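Local coordinates for protein probable glutathione S-transferase 5 (Caenorhabditis elegans, PDB 1ZL9) that conjugates reduced glutathione to a wide range of hydrophobic electrophiles and may help detoxify reactive oxygen species during bacterial infection, at residues Ala94-Tyr97 / Lys98-Ser101; Glu132-Tyr135 / Gly136-Val139. All coordinates share one frame; numbering follows the deposited sequence.

Interaction 1 of 2, residues Ala94-Tyr97 / Lys98-Ser101; sequences ADQY and KDYS. With GSH (glutathione), chain D.
Ser101 and Tyr97 meet one turn apart in the alpha-helix 84-112 of the helical C-terminal GST domain. Tyr97 O is gripped twice by Ser101. Ser101 N reaches Tyr97 O at 2.9 Å, and Ser101 OG donates to Tyr97 O at 2.7 Å. The two donors come from opposite faces of the carbonyl plane. Ser101 OG lies beside its own backbone N (chi1 -51°), which turns it back to the carbonyl one turn earlier. OG also sits over one face of the Tyr97 ring, toward the rim. A water donates to Ser101 OG at 3.2 Å and also meets Tyr97 OH. Three further i to i+4 bonds satisfy the carbonyls of Ala94, Asp95 and Gln96.

A second water donates to Asp95 O at 2.9 Å and to Asp99 OD1 at 2.7 Å. Asp99 OD2 accepts from the glutathione amino N1 at 2.6 Å. This glutathione is also held by Ser66, Trp39 and Gln52 of the second subunit, so Asp99 completes a site across the dimer interface. Lys98 touches another bound glutathione. Asp95 OD2 forms a salt bridge with Lys98 of the second subunit. Tyr97 CD1 lies at the edge of the Tyr100 ring, 3.8 Å from Tyr100 CD2.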
ATOM      1  N   ALA A  94      -3.168   5.253   5.484  1.00 13.09           N
ATOM      2  CA  ALA A  94      -1.789   4.752   5.420  1.00 12.28           C
ATOM      3  C   ALA A  94      -1.400   4.682   3.929  1.00 11.97           C
ATOM      4  O   ALA A  94      -0.273   4.993   3.541  1.00 12.23           O
ATOM      5  CB  ALA A  94      -1.683   3.364   6.084  1.00 12.55           C
ATOM      6  N   ASP A  95      -2.335   4.308   3.083  1.00 12.78           N
ATOM      7  CA  ASP A  95      -2.090   4.297   1.641  1.00 13.37           C
ATOM      8  C   ASP A  95      -1.975   5.693   1.062  1.00 13.83           C
ATOM      9  O   ASP A  95      -1.190   5.913   0.128  1.00 14.23           O
ATOM     10  CB  ASP A  95      -3.169   3.504   0.918  1.00 14.45           C
ATOM     11  CG  ASP A  95      -2.920   1.986   1.021  1.00 18.19           C
ATOM     12  OD1 ASP A  95      -2.033   1.563   1.827  1.00 18.54           O
ATOM     13  OD2 ASP A  95      -3.533   1.162   0.298  1.00 21.41           O
ATOM     14  N   GLN A  96      -2.745   6.654   1.579  1.00 13.11           N
ATOM     15  CA  GLN A  96      -2.551   8.029   1.130  1.00 13.35           C
ATOM     16  C   GLN A  96      -1.168   8.532   1.589  1.00 12.79           C
ATOM     17  O   GLN A  96      -0.548   9.330   0.953  1.00 12.24           O
ATOM     18  CB  GLN A  96      -3.658   8.959   1.666  1.00 13.82           C
ATOM     19  CG  GLN A  96      -3.653  10.349   1.078  1.00 15.21           C
ATOM     20  CD  GLN A  96      -3.901  10.421  -0.376  1.00 16.81           C
ATOM     21  OE1 GLN A  96      -3.448  11.382  -1.033  1.00 18.87           O
ATOM     22  NE2 GLN A  96      -4.623   9.487  -0.906  1.00 13.51           N
ATOM     23  N   TYR A  97      -0.734   8.105   2.767  1.00 14.31           N
ATOM     24  CA  TYR A  97       0.602   8.385   3.267  1.00 13.40           C
ATOM     25  C   TYR A  97       1.720   7.831   2.347  1.00 13.57           C
ATOM     26  O   TYR A  97       2.733   8.480   2.096  1.00 14.49           O
ATOM     27  CB  TYR A  97       0.718   7.806   4.694  1.00 12.82           C
ATOM     28  CG  TYR A  97       2.077   7.978   5.311  1.00 17.70           C
ATOM     29  CD1 TYR A  97       2.682   9.224   5.362  1.00 18.50           C
ATOM     30  CD2 TYR A  97       2.710   6.934   5.963  1.00 25.62           C
ATOM     31  CE1 TYR A  97       3.917   9.402   5.908  1.00 20.16           C
ATOM     32  CE2 TYR A  97       4.004   7.136   6.604  1.00 26.88           C
ATOM     33  CZ  TYR A  97       4.569   8.401   6.549  1.00 26.60           C
ATOM     34  OH  TYR A  97       5.816   8.710   7.121  1.00 31.45           O
ATOM     35  N   LYS A  98       1.548   6.632   1.837  1.00 14.50           N
ATOM     36  CA  LYS A  98       2.426   6.131   0.779  1.00 15.32           C
ATOM     37  C   LYS A  98       2.461   7.011  -0.443  1.00 14.79           C
ATOM     38  O   LYS A  98       3.522   7.190  -1.003  1.00 15.20           O
ATOM     39  CB  LYS A  98       1.982   4.755   0.274  1.00 16.19           C
ATOM     40  CG  LYS A  98       2.705   3.608   0.711  1.00 25.10           C
ATOM     41  CD  LYS A  98       2.439   2.401  -0.251  1.00 25.32           C
ATOM     42  CE  LYS A  98       2.610   1.051   0.468  1.00 29.21           C
ATOM     43  NZ  LYS A  98       4.020   0.692   0.696  1.00 27.52           N
ATOM     44  N   ASP A  99       1.299   7.489  -0.920  1.00 14.95           N
ATOM     45  CA  ASP A  99       1.246   8.414  -2.065  1.00 15.26           C
ATOM     46  C   ASP A  99       2.011   9.723  -1.769  1.00 14.75           C
ATOM     47  O   ASP A  99       2.746  10.198  -2.582  1.00 13.38           O
ATOM     48  CB  ASP A  99      -0.201   8.728  -2.450  1.00 15.56           C
ATOM     49  CG  ASP A  99      -0.940   7.532  -3.027  1.00 18.65           C
ATOM     50  OD1 ASP A  99      -0.284   6.525  -3.388  1.00 18.12           O
ATOM     51  OD2 ASP A  99      -2.201   7.554  -3.216  1.00 18.67           O
ATOM     52  N   TYR A 100       1.837  10.289  -0.574  1.00 13.77           N
ATOM     53  CA  TYR A 100       2.562  11.465  -0.163  1.00 13.18           C
ATOM     54  C   TYR A 100       4.043  11.156  -0.191  1.00 14.62           C
ATOM     55  O   TYR A 100       4.840  11.935  -0.713  1.00 14.80           O
ATOM     56  CB  TYR A 100       2.155  11.866   1.262  1.00 12.30           C
ATOM     57  CG  TYR A 100       3.171  12.646   2.061  1.00 14.63           C
ATOM     58  CD1 TYR A 100       3.494  13.949   1.715  1.00 11.71           C
ATOM     59  CD2 TYR A 100       3.781  12.104   3.190  1.00 14.03           C
ATOM     60  CE1 TYR A 100       4.466  14.674   2.485  1.00 12.58           C
ATOM     61  CE2 TYR A 100       4.706  12.812   3.945  1.00 15.39           C
ATOM     62  CZ  TYR A 100       5.024  14.099   3.611  1.00 12.58           C
ATOM     63  OH  TYR A 100       5.926  14.837   4.359  1.00 15.81           O
ATOM     64  N   SER A 101       4.425  10.039   0.406  1.00 14.97           N
ATOM     65  CA  SER A 101       5.837   9.694   0.492  1.00 18.12           C
ATOM     66  C   SER A 101       6.434   9.533  -0.907  1.00 17.78           C
ATOM     67  O   SER A 101       7.615   9.886  -1.114  1.00 18.02           O
ATOM     68  CB  SER A 101       6.084   8.429   1.312  1.00 17.20           C
ATOM     69  OG  SER A 101       5.422   8.561   2.549  1.00 26.82           O
TER
HETATM   70  N1  GSH D 502      -3.330   5.430  -4.251  1.00 19.63           N
HETATM   71  CA1 GSH D 502      -4.472   5.668  -5.067  1.00 19.27           C
HETATM   72  C1  GSH D 502      -5.384   4.506  -5.117  1.00 17.68           C
HETATM   73  O11 GSH D 502      -6.767   4.457  -5.102  1.00 14.10           O
HETATM   74  O12 GSH D 502      -4.837   3.300  -5.221  1.00 17.88           O
HETATM   75  CB1 GSH D 502      -4.306   6.380  -6.346  1.00 19.54           C
HETATM   76  CG1 GSH D 502      -5.644   7.036  -6.720  1.00 19.92           C
HETATM   77  CD1 GSH D 502      -5.557   7.734  -8.071  1.00 21.83           C
HETATM   78  OE1 GSH D 502      -4.334   7.990  -8.570  1.00 19.90           O
HETATM   79  N2  GSH D 502      -6.658   8.079  -8.718  1.00 20.33           N
HETATM   80  CA2 GSH D 502      -6.662   8.700 -10.046  1.00 24.72           C
HETATM   81  C2  GSH D 502      -7.535   9.909 -10.099  1.00 22.16           C
HETATM   82  O2  GSH D 502      -8.754   9.865  -9.493  1.00 20.36           O
HETATM   83  CB2 GSH D 502      -7.193   7.665 -11.011  1.00 30.36           C
HETATM   84  SG2 GSH D 502      -7.192   8.359 -12.674  1.00 44.45           S
HETATM   85  N3  GSH D 502      -7.159  10.983 -10.763  1.00 26.96           N
HETATM   86  CA3 GSH D 502      -8.030  12.108 -11.000  1.00 26.46           C
HETATM   87  C3  GSH D 502      -7.698  13.317 -10.171  1.00 28.41           C
HETATM   88  O31 GSH D 502      -6.637  13.282  -9.259  1.00 26.89           O
HETATM   89  O32 GSH D 502      -8.420  14.404 -10.257  1.00 30.64           O
HETATM   90  O   HOH W   1      -1.121   4.188  -2.219  1.00 19.14           O
HETATM   91  O   HOH W   2       7.718   9.472   4.588  1.00 45.43           O

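Interaction 2 of 2, residues Glu132-Tyr135 / Gly136-Val139; sequences EKFY and GFLV
Lys133 O accepts two weak bonds, from Phe137 N and Gly136 N, in the alpha-helix 119-145 of the helical C-terminal GST domain. Phe137 N bonds to Lys133 O at 3.3 Å in the i to i+4 pattern. Gly136 N also leans toward it, at an angle of only 123°. The main bond of Gly136 N goes to Glu132 O at 3.2 Å, with the donor above the carbonyl plane. The following two bonds are not weak. Leu138 N bonds to Phe134 O in the carbonyl plane, and Val139 N bonds to Tyr135 O at 3.0 Å.

Leu138 is the main apolar link between the two segments. With CG beside the backbone N and anti to the carbonyl carbon (chi1 -71°), Leu138 reaches back to the rings of Phe134 and Tyr135. Leu138 CD1 lies over the centre of the Tyr135 ring, in a CH-pi contact 3.5 Å from the Tyr135 ring centroid and almost on the ring normal. CG makes a second CH-pi contact over the Phe134 face, offset toward the rim. CD2 touches Phe134 at the ring atom CZ. Leu182 and Ile162 of neighbouring helices also pack on Leu138, which is buried.

The polar ends are paired beyond this stretch. Tyr135 OH is hydrogen-bonded to Ser166 OG, which ties the helix to helix 157-171. Lys133 NZ forms a salt bridge with Glu103 of helix 84-112. The chain of Lys133 runs alongside the Phe137 side chain, pointing the same way. The Phe137 ring and Phe50 of the second subunit form an edge-to-face pair. Lys133 O lies over one face of the Phe137 ring, and Lys133 CG is 3.8 Å from Phe137 CE1.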
ATOM      1  N   GLU A 132       1.731  19.917   2.143  1.00 16.37           N
ATOM      2  CA  GLU A 132       0.544  20.738   2.446  1.00 16.15           C
ATOM      3  C   GLU A 132      -0.748  20.026   2.008  1.00 16.45           C
ATOM      4  O   GLU A 132      -1.771  20.059   2.708  1.00 17.73           O
ATOM      5  CB  GLU A 132       0.698  22.114   1.794  1.00 17.94           C
ATOM      6  CG  GLU A 132       1.787  22.874   2.561  1.00 20.10           C
ATOM      7  CD  GLU A 132       2.020  24.327   2.163  1.00 27.46           C
ATOM      8  OE1 GLU A 132       1.335  24.817   1.250  1.00 27.19           O
ATOM      9  OE2 GLU A 132       2.917  24.956   2.800  1.00 25.48           O
ATOM     10  N   LYS A 133      -0.700  19.311   0.910  1.00 15.56           N
ATOM     11  CA  LYS A 133      -1.867  18.546   0.491  1.00 16.19           C
ATOM     12  C   LYS A 133      -2.185  17.431   1.500  1.00 15.77           C
ATOM     13  O   LYS A 133      -3.309  17.283   1.948  1.00 14.64           O
ATOM     14  CB  LYS A 133      -1.602  17.976  -0.881  1.00 17.99           C
ATOM     15  CG  LYS A 133      -2.585  16.960  -1.395  1.00 22.29           C
ATOM     16  CD  LYS A 133      -2.346  16.664  -2.905  1.00 30.64           C
ATOM     17  CE  LYS A 133      -2.391  15.185  -3.281  1.00 35.88           C
ATOM     18  NZ  LYS A 133      -1.213  14.792  -4.303  1.00 35.88           N
ATOM     19  N   PHE A 134      -1.168  16.657   1.873  1.00 13.55           N
ATOM     20  CA  PHE A 134      -1.392  15.499   2.672  1.00 13.88           C
ATOM     21  C   PHE A 134      -1.735  15.869   4.097  1.00 13.26           C
ATOM     22  O   PHE A 134      -2.600  15.268   4.670  1.00 13.58           O
ATOM     23  CB  PHE A 134      -0.121  14.585   2.656  1.00 13.99           C
ATOM     24  CG  PHE A 134      -0.265  13.385   3.558  1.00 15.18           C
ATOM     25  CD1 PHE A 134       0.560  13.216   4.662  1.00 18.99           C
ATOM     26  CD2 PHE A 134      -1.324  12.480   3.344  1.00 18.67           C
ATOM     27  CE1 PHE A 134       0.406  12.107   5.494  1.00 17.76           C
ATOM     28  CE2 PHE A 134      -1.464  11.347   4.185  1.00 18.23           C
ATOM     29  CZ  PHE A 134      -0.608  11.226   5.294  1.00 14.43           C
ATOM     30  N   TYR A 135      -1.056  16.877   4.653  1.00 14.07           N
ATOM     31  CA  TYR A 135      -1.333  17.318   6.022  1.00 13.91           C
ATOM     32  C   TYR A 135      -2.754  17.933   6.126  1.00 14.72           C
ATOM     33  O   TYR A 135      -3.402  17.824   7.137  1.00 14.60           O
ATOM     34  CB  TYR A 135      -0.203  18.203   6.549  1.00 14.69           C
ATOM     35  CG  TYR A 135       0.848  17.344   7.223  1.00 13.86           C
ATOM     36  CD1 TYR A 135       1.590  16.397   6.481  1.00 14.63           C
ATOM     37  CD2 TYR A 135       1.066  17.423   8.608  1.00 15.36           C
ATOM     38  CE1 TYR A 135       2.497  15.504   7.111  1.00 14.74           C
ATOM     39  CE2 TYR A 135       1.934  16.553   9.257  1.00 14.97           C
ATOM     40  CZ  TYR A 135       2.678  15.588   8.513  1.00 14.65           C
ATOM     41  OH  TYR A 135       3.573  14.743   9.174  1.00 14.88           O
ATOM     42  N   GLY A 136      -3.277  18.469   5.054  1.00 14.73           N
ATOM     43  CA  GLY A 136      -4.665  18.946   5.068  1.00 15.69           C
ATOM     44  C   GLY A 136      -5.606  17.762   5.195  1.00 15.55           C
ATOM     45  O   GLY A 136      -6.588  17.831   5.932  1.00 16.81           O
ATOM     46  N   PHE A 137      -5.265  16.641   4.561  1.00 14.53           N
ATOM     47  CA  PHE A 137      -6.078  15.464   4.743  1.00 15.18           C
ATOM     48  C   PHE A 137      -5.963  14.931   6.204  1.00 14.91           C
ATOM     49  O   PHE A 137      -6.958  14.460   6.774  1.00 15.22           O
ATOM     50  CB  PHE A 137      -5.681  14.372   3.792  1.00 13.49           C
ATOM     51  CG  PHE A 137      -5.862  14.701   2.348  1.00 18.00           C
ATOM     52  CD1 PHE A 137      -4.941  14.270   1.430  1.00 19.39           C
ATOM     53  CD2 PHE A 137      -6.997  15.352   1.890  1.00 19.05           C
ATOM     54  CE1 PHE A 137      -5.138  14.559   0.024  1.00 21.20           C
ATOM     55  CE2 PHE A 137      -7.175  15.615   0.503  1.00 21.17           C
ATOM     56  CZ  PHE A 137      -6.239  15.214  -0.396  1.00 19.32           C
ATOM     57  N   LEU A 138      -4.773  14.998   6.797  1.00 13.78           N
ATOM     58  CA  LEU A 138      -4.585  14.539   8.167  1.00 13.89           C
ATOM     59  C   LEU A 138      -5.527  15.353   9.102  1.00 15.54           C
ATOM     60  O   LEU A 138      -6.184  14.808   9.990  1.00 14.79           O
ATOM     61  CB  LEU A 138      -3.152  14.667   8.613  1.00 13.70           C
ATOM     62  CG  LEU A 138      -2.209  13.659   7.925  1.00 12.94           C
ATOM     63  CD1 LEU A 138      -0.766  14.040   8.422  1.00  9.93           C
ATOM     64  CD2 LEU A 138      -2.503  12.278   8.337  1.00 10.73           C
ATOM     65  N   VAL A 139      -5.602  16.654   8.859  1.00 16.50           N
ATOM     66  CA  VAL A 139      -6.462  17.516   9.687  1.00 16.45           C
ATOM     67  C   VAL A 139      -7.935  17.107   9.574  1.00 17.04           C
ATOM     68  O   VAL A 139      -8.631  17.075  10.605  1.00 17.38           O
ATOM     69  CB  VAL A 139      -6.265  18.989   9.340  1.00 16.21           C
ATOM     70  CG1 VAL A 139      -7.317  19.911  10.070  1.00 19.61           C
ATOM     71  CG2 VAL A 139      -4.904  19.438   9.684  1.00 16.47           C
TER

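In the fold
Both interactions are two-turn stretches of helices in the C-terminal domain, and helices 84-112 and 119-145 follow each other in the chain. They pack directly. The rings of Tyr100 and Phe134 stack, and Tyr97 N lies 3.6 Å from Phe134 CE2. Both contacts are partly buried. Interaction 1 is the more polar, with a hydroxyl, a carboxylate and waters, and it meets glutathione and the second subunit. Interaction 2 lies away from the annotated sites. Its Phe134, Tyr135, Leu138 and Val139 are buried against helices such as 157-171 and 180-191. Lys133 is exposed, and its pairing with Glu103 also joins the two helices. Phe137 reaches Pro49 of the second subunit.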